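Phosphodiesterase (Trypanosoma brucei brucei, PDB 5H2Q) is an all-helical metal-dependent enzyme of the 3'5'-cyclic nucleotide phosphodiesterase family, with a zinc ion and a magnesium ion bound in the model. Local coordinates at residues D30-Q35 and F250-Q255; Q267-K272 and F282-N287; E289-Q294 and A329-V334. All blocks are in the same frame, centred on the assembly; numbering follows the deposited sequence.

Interaction 1 of 3, residues D30-Q35 and F250-Q255; sequences DFDLFQ and FDISRQ
Phe-34 lies against Gln-255 in the closely packed half of this contact. CB of Gln-255 sits over the centre of the Phe-34 ring, 3.6 Å from CE2, in a CH-pi contact only 12° off the ring normal. The glutamine chain is extended beyond CG and runs past the phenylalanine in the opposite direction. This brings NE2 to 3.4 Å from Phe-34 CG, with the amide plane tilted 33° from the ring. NE2 is also hydrogen-bonded to Glu-38 OE2, a second hold on the amide. Ile-252 adds its carbonyl oxygen, which approaches Phe-34 CE2 obliquely at 3.6 Å. The ring of Trp-256 also meets Phe-34.

The side chain of Ile-252 meets Asp-32. Its CG1 is 3.6 Å from Asp-32 OD1, and its CD1 touches the carboxylate carbon. Asp-32 is the N-cap of helix 33-38. CG is anti to the backbone N (chi1 -171°), and OD1 accepts from Gln-35 N at 3.1 Å, a capping bond. That donor comes from well above the carboxylate plane.

The looser side is wet. One water bridges Asp-32 OD2 and Gln-255 OE1, 2.8 Å from each. Asp-251, an exposed residue, brings its OD2 to 4.5 Å from Asp-32 OD2.

No direct hydrogen bond joins the two segments. The start of helix 33-38 is therefore held to the start of helix 250-274 by apolar and CH-pi contacts, with water between the polar groups. The two nearby carboxylates probably disfavour each other's charge, an effect that the water and the helix N terminus may ease.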
# COMPACT_ATOMS: atom_id res chain seq x y z
N ASP A 30 -4.75 11.32 11.46
CA ASP A 30 -6.18 11.55 11.19
C ASP A 30 -6.47 12.11 9.82
O ASP A 30 -7.63 12.49 9.55
CB ASP A 30 -6.80 12.45 12.28
CG ASP A 30 -6.92 11.82 13.66
OD1 ASP A 30 -6.58 10.64 13.80
OD2 ASP A 30 -7.37 12.52 14.59
N PHE A 31 -5.44 12.19 8.95
CA PHE A 31 -5.65 12.74 7.62
C PHE A 31 -6.75 11.96 6.94
O PHE A 31 -6.75 10.73 7.00
CB PHE A 31 -4.35 12.68 6.78
CG PHE A 31 -4.60 13.11 5.35
CD1 PHE A 31 -4.88 14.44 5.04
CD2 PHE A 31 -4.56 12.18 4.31
CE1 PHE A 31 -5.12 14.83 3.73
CE2 PHE A 31 -4.83 12.57 2.99
CZ PHE A 31 -5.11 13.89 2.72
N ASP A 32 -7.70 12.67 6.34
CA ASP A 32 -8.89 12.09 5.71
C ASP A 32 -8.81 12.24 4.18
O ASP A 32 -9.17 13.29 3.63
CB ASP A 32 -10.14 12.77 6.27
CG ASP A 32 -11.45 12.11 5.86
OD1 ASP A 32 -11.45 11.34 4.86
OD2 ASP A 32 -12.47 12.41 6.51
N LEU A 33 -8.35 11.18 3.50
CA LEU A 33 -8.25 11.18 2.05
C LEU A 33 -9.62 11.27 1.34
O LEU A 33 -9.72 11.90 0.27
CB LEU A 33 -7.43 9.95 1.56
CG LEU A 33 -7.15 9.86 0.05
CD1 LEU A 33 -6.38 11.09 -0.48
CD2 LEU A 33 -6.34 8.60 -0.25
N PHE A 34 -10.65 10.66 1.94
CA PHE A 34 -12.01 10.69 1.38
C PHE A 34 -12.53 12.12 1.30
O PHE A 34 -13.04 12.52 0.26
CB PHE A 34 -12.97 9.81 2.18
CG PHE A 34 -12.72 8.33 1.94
CD1 PHE A 34 -13.08 7.73 0.73
CD2 PHE A 34 -12.07 7.57 2.89
CE1 PHE A 34 -12.81 6.38 0.50
CE2 PHE A 34 -11.83 6.20 2.67
CZ PHE A 34 -12.18 5.63 1.47
N GLN A 35 -12.29 12.91 2.36
CA GLN A 35 -12.70 14.31 2.38
C GLN A 35 -11.86 15.13 1.37
O GLN A 35 -12.43 15.95 0.64
CB GLN A 35 -12.62 14.88 3.80
CG GLN A 35 -13.33 16.23 3.93
CD GLN A 35 -14.81 16.14 3.59
OE1 GLN A 35 -15.57 15.41 4.23
NE2 GLN A 35 -15.24 16.86 2.56
N PHE A 250 -13.35 5.91 12.44
CA PHE A 250 -14.44 5.06 11.92
C PHE A 250 -15.02 5.48 10.59
O PHE A 250 -15.13 4.62 9.72
CB PHE A 250 -15.58 4.86 12.94
CG PHE A 250 -16.51 3.73 12.54
CD1 PHE A 250 -16.16 2.41 12.76
CD2 PHE A 250 -17.74 4.00 11.93
CE1 PHE A 250 -17.01 1.36 12.37
CE2 PHE A 250 -18.59 2.95 11.54
CZ PHE A 250 -18.22 1.64 11.77
N ASP A 251 -15.38 6.75 10.42
CA ASP A 251 -15.94 7.25 9.15
C ASP A 251 -15.04 6.87 7.96
O ASP A 251 -15.53 6.62 6.86
CB ASP A 251 -16.11 8.79 9.20
CG ASP A 251 -16.88 9.39 8.04
OD1 ASP A 251 -18.00 8.93 7.77
OD2 ASP A 251 -16.38 10.39 7.46
N ILE A 252 -13.71 6.86 8.19
CA ILE A 252 -12.72 6.54 7.16
C ILE A 252 -12.65 5.02 6.94
O ILE A 252 -12.74 4.57 5.79
CB ILE A 252 -11.34 7.17 7.53
CG1 ILE A 252 -11.42 8.71 7.38
CG2 ILE A 252 -10.20 6.60 6.65
CD1 ILE A 252 -10.35 9.51 8.20
N SER A 253 -12.44 4.26 8.03
CA SER A 253 -12.36 2.79 8.04
C SER A 253 -13.60 2.19 7.37
O SER A 253 -13.46 1.28 6.54
CB SER A 253 -12.24 2.29 9.47
OG SER A 253 -11.81 0.94 9.49
N ARG A 254 -14.80 2.75 7.66
CA ARG A 254 -16.07 2.31 7.05
C ARG A 254 -16.09 2.52 5.53
O ARG A 254 -16.55 1.63 4.81
CB ARG A 254 -17.27 2.97 7.76
CG ARG A 254 -18.64 2.71 7.12
CD ARG A 254 -19.75 3.35 7.94
NE ARG A 254 -20.97 2.53 7.93
CZ ARG A 254 -22.03 2.76 7.15
NH1 ARG A 254 -23.08 1.96 7.21
NH2 ARG A 254 -22.04 3.80 6.32
N GLN A 255 -15.65 3.71 5.04
CA GLN A 255 -15.59 4.01 3.61
C GLN A 255 -14.63 3.05 2.88
O GLN A 255 -14.96 2.58 1.80
CB GLN A 255 -15.27 5.49 3.35
CG GLN A 255 -16.43 6.45 3.68
CD GLN A 255 -16.06 7.89 3.43
OE1 GLN A 255 -15.74 8.64 4.35
NE2 GLN A 255 -16.11 8.33 2.16
O HOH W 1 -14.55 11.02 5.19

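Interaction 2 of 3, residues Q267-K272 and F282-N287; sequences QGDMEK and FDRSKN
The helix backbone of 267-272 comes close to the irregular segment 282-287 at Gly-268, whose CA lies 4.5 Å from Phe-282 CA and only 3.0 Å from Phe-282 O, in a CA-H...O contact.

Beside it, the amide of Gln-267 lies over one face of the Phe-282 ring, with the planes 29° apart. Gln-267 NE2 donates to Glu-271 OE2 at 2.9 Å, and its OE1 accepts from Asn-136 N. Glu-271 OE2 also forms a salt bridge with Lys-142. The ring of Phe-264 stacks on Phe-282, whose side chain is about 5 Å from the ligand LLI.

Further out the contact is charged. Lys-272, extended beyond CG, carries NZ to Ser-285 OG as well as to Asp-283. Lys-272 NZ forms a salt bridge with Asp-283 OD1 at 2.8 Å, from above the carboxylate plane. Lys-286 N reaches the same OD1 from the opposite face, closing an Asx motif.

Asp-269 OD2 forms a salt bridge with Arg-284 NE at 3.2 Å, but the hydrogen bond is weak, bent to 129°. The arginine chain is bent at chi2 (106°) and chi3, and NH1 pairs more strongly with Glu-262. One water joins Asp-269 OD1, Phe-282 O and Arg-284 N. A second links OD1 to Lys-272 NZ.

The loop between helix 250-274 and helix 290-312 is thus folded back on helix 250-274. Each acid here has a basic partner close by, which probably favours the charged forms.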
# COMPACT_ATOMS: atom_id res chain seq x y z
N GLN A 267 -15.82 -9.06 -8.35
CA GLN A 267 -15.05 -10.25 -8.71
C GLN A 267 -15.99 -11.47 -8.66
O GLN A 267 -16.00 -12.27 -9.60
CB GLN A 267 -13.86 -10.47 -7.76
CG GLN A 267 -13.19 -11.84 -8.01
CD GLN A 267 -11.90 -12.06 -7.27
OE1 GLN A 267 -11.14 -11.14 -7.00
NE2 GLN A 267 -11.61 -13.32 -6.96
N GLY A 268 -16.76 -11.57 -7.58
CA GLY A 268 -17.72 -12.66 -7.37
C GLY A 268 -18.73 -12.73 -8.49
O GLY A 268 -19.07 -13.84 -8.93
N ASP A 269 -19.20 -11.57 -9.01
CA ASP A 269 -20.14 -11.56 -10.15
C ASP A 269 -19.43 -12.08 -11.41
O ASP A 269 -20.01 -12.87 -12.17
CB ASP A 269 -20.71 -10.15 -10.39
CG ASP A 269 -21.62 -9.59 -9.31
OD1 ASP A 269 -21.99 -10.35 -8.39
OD2 ASP A 269 -21.90 -8.38 -9.34
N MET A 270 -18.16 -11.68 -11.63
CA MET A 270 -17.39 -12.18 -12.78
C MET A 270 -17.12 -13.68 -12.71
O MET A 270 -17.14 -14.35 -13.74
CB MET A 270 -16.08 -11.43 -12.92
CG MET A 270 -16.24 -10.05 -13.55
SD MET A 270 -14.65 -9.22 -13.75
CE MET A 270 -13.79 -10.37 -14.76
N GLU A 271 -16.89 -14.22 -11.50
CA GLU A 271 -16.68 -15.65 -11.28
C GLU A 271 -17.98 -16.39 -11.57
O GLU A 271 -17.94 -17.43 -12.23
CB GLU A 271 -16.21 -15.91 -9.86
CG GLU A 271 -14.80 -15.41 -9.62
CD GLU A 271 -14.33 -15.46 -8.19
OE1 GLU A 271 -15.15 -15.26 -7.26
OE2 GLU A 271 -13.11 -15.59 -8.00
N LYS A 272 -19.13 -15.85 -11.10
CA LYS A 272 -20.45 -16.46 -11.39
C LYS A 272 -20.67 -16.53 -12.92
O LYS A 272 -21.10 -17.58 -13.42
CB LYS A 272 -21.56 -15.64 -10.76
CG LYS A 272 -21.74 -15.89 -9.27
CD LYS A 272 -22.73 -14.91 -8.68
CE LYS A 272 -22.85 -15.17 -7.20
NZ LYS A 272 -23.81 -14.24 -6.58
N PHE A 282 -17.00 -12.78 -1.59
CA PHE A 282 -17.14 -12.18 -2.92
C PHE A 282 -18.56 -12.30 -3.54
O PHE A 282 -18.78 -11.84 -4.65
CB PHE A 282 -16.06 -12.77 -3.87
CG PHE A 282 -14.64 -12.71 -3.36
CD1 PHE A 282 -14.15 -13.65 -2.46
CD2 PHE A 282 -13.78 -11.70 -3.78
CE1 PHE A 282 -12.84 -13.59 -1.99
CE2 PHE A 282 -12.46 -11.63 -3.31
CZ PHE A 282 -12.00 -12.58 -2.41
N ASP A 283 -19.52 -12.88 -2.80
CA ASP A 283 -20.90 -13.12 -3.25
C ASP A 283 -21.85 -11.89 -3.08
O ASP A 283 -22.23 -11.57 -1.97
CB ASP A 283 -21.44 -14.36 -2.53
CG ASP A 283 -22.42 -15.16 -3.35
OD1 ASP A 283 -23.38 -14.57 -3.87
OD2 ASP A 283 -22.23 -16.39 -3.43
N ARG A 284 -22.20 -11.21 -4.18
CA ARG A 284 -23.02 -9.99 -4.20
C ARG A 284 -24.49 -10.24 -3.84
O ARG A 284 -24.99 -9.58 -2.93
CB ARG A 284 -22.89 -9.26 -5.56
CG ARG A 284 -23.87 -8.12 -5.81
CD ARG A 284 -23.21 -6.77 -5.70
NE ARG A 284 -22.22 -6.57 -6.76
CZ ARG A 284 -21.91 -5.38 -7.27
NH1 ARG A 284 -22.53 -4.28 -6.84
NH2 ARG A 284 -20.99 -5.28 -8.22
N SER A 285 -25.16 -11.16 -4.58
CA SER A 285 -26.57 -11.54 -4.38
C SER A 285 -26.81 -12.10 -2.97
O SER A 285 -27.72 -11.62 -2.29
CB SER A 285 -27.02 -12.54 -5.45
OG SER A 285 -26.26 -13.73 -5.39
N LYS A 286 -25.95 -13.06 -2.52
CA LYS A 286 -25.98 -13.59 -1.14
C LYS A 286 -25.45 -12.42 -0.32
O LYS A 286 -24.60 -11.68 -0.83
CB LYS A 286 -25.03 -14.80 -1.00
CG LYS A 286 -24.78 -15.27 0.44
CD LYS A 286 -23.33 -15.66 0.66
CE LYS A 286 -23.16 -17.14 0.96
NZ LYS A 286 -23.33 -17.98 -0.25
N ASN A 287 -25.95 -12.20 0.90
CA ASN A 287 -25.42 -11.04 1.60
C ASN A 287 -25.04 -11.24 3.05
O ASN A 287 -25.76 -11.83 3.85
CB ASN A 287 -26.33 -9.85 1.45
CG ASN A 287 -25.87 -9.02 0.27
OD1 ASN A 287 -24.73 -8.55 0.22
ND2 ASN A 287 -26.79 -8.75 -0.64
O HOH W 2 -20.86 -11.78 -6.42
O HOH W 3 -24.24 -11.81 -7.87

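Interaction 3 of 3, residues E289-Q294 and A329-V334; sequences ELAKGQ and AQWERV. With LLI ((4~{a}~{S},8~{a}~{R})-2-cycloheptyl-4-[4-methoxy-3-[2-(2-oxidanylideneimidazolidin-1-yl)ethoxy]phenyl]-4~{a},5,8,8~{a}-tetrahydrophthalazin-1-one), chain E.
Leu-290, Ala-291 and Gln-294 pack against Trp-331 where two helices of this all-helical phosphodiesterase fold run nearly antiparallel. The short axes of 290-294 and 329-334 lie 8.5 Å apart at an angle of 150°.

The apolar contacts come first. Leu-290 CD2 is 3.7 Å from Trp-331 CH2. Ala-291 CB is 3.8 Å from Trp-331 CE3 and also touches Val-334 CG1. The small alanine lets the backbones draw close, and its CB comes to 3.2 Å from Trp-331 O.

One CH-pi contact adds to these. Gln-294 CB sits over the five-membered ring of Trp-331, 17° off the ring normal. The indole extends along the side of helix 290-312. The ring of Phe-250 also meets it.

Polar links run through water and ligand. A water in the plane of the indole accepts from Trp-331 NE1 at 2.9 Å and donates to Gln-294 OE1. The amide is oriented with OE1 to the water and NE2 to the ligand LLI. A bend at chi2 of Gln-294 turns the amide 70° from the indole plane. Leu-290 and Gly-293 belong to the same ligand pocket, and Gly-293 O lies 3.3 Å from LLI C29. LLI is also hydrogen-bonded to Thr-261 OG1.

Three ligand oxygens gather at one amide nitrogen: Gln-294 NE2 donates to LLI O8 at 2.9 Å, more weakly to LLI O1, and nearly straight to LLI O35 at 2.8 Å.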
# COMPACT_ATOMS: atom_id res chain seq x y z
N GLU A 289 -23.29 -9.03 6.40
CA GLU A 289 -23.23 -7.73 7.06
C GLU A 289 -21.79 -7.20 6.98
O GLU A 289 -20.84 -7.94 7.27
CB GLU A 289 -23.64 -7.86 8.52
CG GLU A 289 -25.12 -7.64 8.77
CD GLU A 289 -25.41 -7.28 10.22
OE1 GLU A 289 -25.78 -8.19 10.99
OE2 GLU A 289 -25.22 -6.10 10.58
N LEU A 290 -21.64 -5.95 6.53
CA LEU A 290 -20.34 -5.26 6.43
C LEU A 290 -19.56 -5.41 7.75
O LEU A 290 -18.38 -5.76 7.74
CB LEU A 290 -20.59 -3.78 6.08
CG LEU A 290 -19.36 -2.90 5.75
CD1 LEU A 290 -18.61 -3.40 4.53
CD2 LEU A 290 -19.79 -1.46 5.50
N ALA A 291 -20.27 -5.25 8.89
CA ALA A 291 -19.79 -5.35 10.26
C ALA A 291 -19.16 -6.72 10.56
O ALA A 291 -18.07 -6.76 11.14
CB ALA A 291 -20.94 -5.08 11.23
N LYS A 292 -19.81 -7.82 10.11
CA LYS A 292 -19.30 -9.19 10.26
C LYS A 292 -17.98 -9.38 9.50
O LYS A 292 -17.04 -10.00 10.02
CB LYS A 292 -20.35 -10.21 9.74
CG LYS A 292 -21.47 -10.48 10.72
CD LYS A 292 -22.64 -11.21 10.07
CE LYS A 292 -23.78 -11.38 11.04
NZ LYS A 292 -25.06 -11.68 10.34
N GLY A 293 -17.92 -8.85 8.27
CA GLY A 293 -16.73 -8.93 7.42
C GLY A 293 -15.53 -8.25 8.06
O GLY A 293 -14.46 -8.84 8.18
N GLN A 294 -15.74 -7.04 8.57
CA GLN A 294 -14.67 -6.27 9.24
C GLN A 294 -14.19 -6.91 10.55
O GLN A 294 -12.98 -6.97 10.80
CB GLN A 294 -15.10 -4.80 9.41
CG GLN A 294 -15.13 -4.02 8.09
CD GLN A 294 -13.76 -3.91 7.44
OE1 GLN A 294 -12.88 -3.18 7.91
NE2 GLN A 294 -13.54 -4.65 6.36
N ALA A 329 -15.19 -2.73 18.00
CA ALA A 329 -16.29 -2.58 18.96
C ALA A 329 -17.41 -1.78 18.32
O ALA A 329 -18.58 -2.04 18.61
CB ALA A 329 -15.80 -1.88 20.20
N GLN A 330 -17.07 -0.84 17.41
CA GLN A 330 -18.07 -0.08 16.67
C GLN A 330 -18.82 -0.96 15.66
O GLN A 330 -20.04 -0.83 15.53
CB GLN A 330 -17.50 1.19 16.03
CG GLN A 330 -17.92 2.48 16.73
CD GLN A 330 -19.41 2.53 16.96
OE1 GLN A 330 -20.21 2.64 16.03
NE2 GLN A 330 -19.82 2.38 18.21
N TRP A 331 -18.11 -1.90 14.97
CA TRP A 331 -18.78 -2.80 14.04
C TRP A 331 -19.70 -3.77 14.79
O TRP A 331 -20.77 -4.10 14.28
CB TRP A 331 -17.78 -3.57 13.16
CG TRP A 331 -17.07 -2.73 12.14
CD1 TRP A 331 -15.72 -2.54 12.06
CD2 TRP A 331 -17.64 -2.05 11.01
NE1 TRP A 331 -15.42 -1.74 10.98
CE2 TRP A 331 -16.58 -1.45 10.30
CE3 TRP A 331 -18.95 -1.88 10.53
CZ2 TRP A 331 -16.78 -0.70 9.14
CZ3 TRP A 331 -19.15 -1.15 9.37
CH2 TRP A 331 -18.08 -0.56 8.69
N GLU A 332 -19.31 -4.17 16.02
CA GLU A 332 -20.12 -5.03 16.91
C GLU A 332 -21.46 -4.34 17.25
O GLU A 332 -22.49 -5.02 17.34
CB GLU A 332 -19.35 -5.34 18.21
CG GLU A 332 -18.38 -6.50 18.10
CD GLU A 332 -18.91 -7.92 18.21
OE1 GLU A 332 -20.13 -8.14 18.03
OE2 GLU A 332 -18.09 -8.84 18.44
N ARG A 333 -21.45 -3.00 17.41
CA ARG A 333 -22.62 -2.17 17.70
C ARG A 333 -23.55 -2.09 16.49
O ARG A 333 -24.77 -2.07 16.66
CB ARG A 333 -22.21 -0.75 18.13
CG ARG A 333 -21.40 -0.67 19.43
CD ARG A 333 -22.22 -0.08 20.57
NE ARG A 333 -23.04 -1.09 21.23
CZ ARG A 333 -24.23 -0.86 21.78
NH1 ARG A 333 -24.76 0.36 21.75
NH2 ARG A 333 -24.90 -1.85 22.35
N VAL A 334 -22.96 -2.00 15.27
CA VAL A 334 -23.65 -1.93 13.97
C VAL A 334 -24.55 -3.16 13.76
O VAL A 334 -25.61 -3.04 13.14
CB VAL A 334 -22.62 -1.69 12.82
CG1 VAL A 334 -23.22 -1.97 11.44
CG2 VAL A 334 -22.06 -0.28 12.87
C2 LLI E . -10.55 -6.06 3.93
C3 LLI E . -10.36 -4.66 3.93
O1 LLI E . -11.72 -6.51 4.50
C12 LLI E . -6.38 -6.69 1.18
C14 LLI E . -6.18 -7.62 -0.04
C15 LLI E . -6.14 -9.10 0.34
C16 LLI E . -5.16 -6.73 2.11
C17 LLI E . -3.85 -6.69 1.37
C18 LLI E . -4.92 -7.21 -0.83
C19 LLI E . -3.73 -7.02 0.08
C21 LLI E . -7.14 -10.77 1.91
C22 LLI E . -8.63 -11.26 1.70
C23 LLI E . -6.67 -10.84 3.40
C24 LLI E . -8.98 -12.69 2.12
C25 LLI E . -6.73 -12.17 4.14
C26 LLI E . -8.13 -12.59 4.63
C27 LLI E . -9.23 -12.91 3.61
C28 LLI E . -11.95 -7.92 4.55
C29 LLI E . -13.33 -8.13 5.11
C4 LLI E . -9.64 -6.88 3.28
C5 LLI E . -9.27 -4.12 3.25
C6 LLI E . -8.55 -6.34 2.61
C7 LLI E . -8.38 -4.96 2.60
O8 LLI E . -11.29 -3.93 4.62
C9 LLI E . -11.28 -2.51 4.46
C10 LLI E . -7.59 -7.23 1.92
N11 LLI E . -7.87 -8.52 1.98
N13 LLI E . -7.03 -9.41 1.37
O20 LLI E . -5.41 -9.91 -0.20
N30 LLI E . -14.39 -7.92 4.12
C31 LLI E . -14.31 -8.44 2.75
C32 LLI E . -15.34 -6.94 4.21
C33 LLI E . -15.60 -7.93 2.12
N34 LLI E . -16.05 -6.92 3.07
O35 LLI E . -15.54 -6.24 5.20
O HOH W 4 -12.66 -1.61 10.25

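In the fold
From the N terminus, segment 30-35 comes first, at the start of helix 33-38. Interaction 1 closes the longest loop, bringing this early part of the chain to the start of helix 250-274. Interaction 2 then closes a short loop, pinning the segment after helix 250-274 back onto that helix. Interaction 3 follows and joins the start of helix 290-312 to the end of helix 318-334. The three lie in series, neither nested nor crossed. Interactions 1 and 3 touch through Phe-250 and Arg-254 against Trp-331. Interactions 2 and 3 adjoin in sequence without other touch. Helix 250-274 is shared by interactions 1 and 2, whose centres are 26 Å apart.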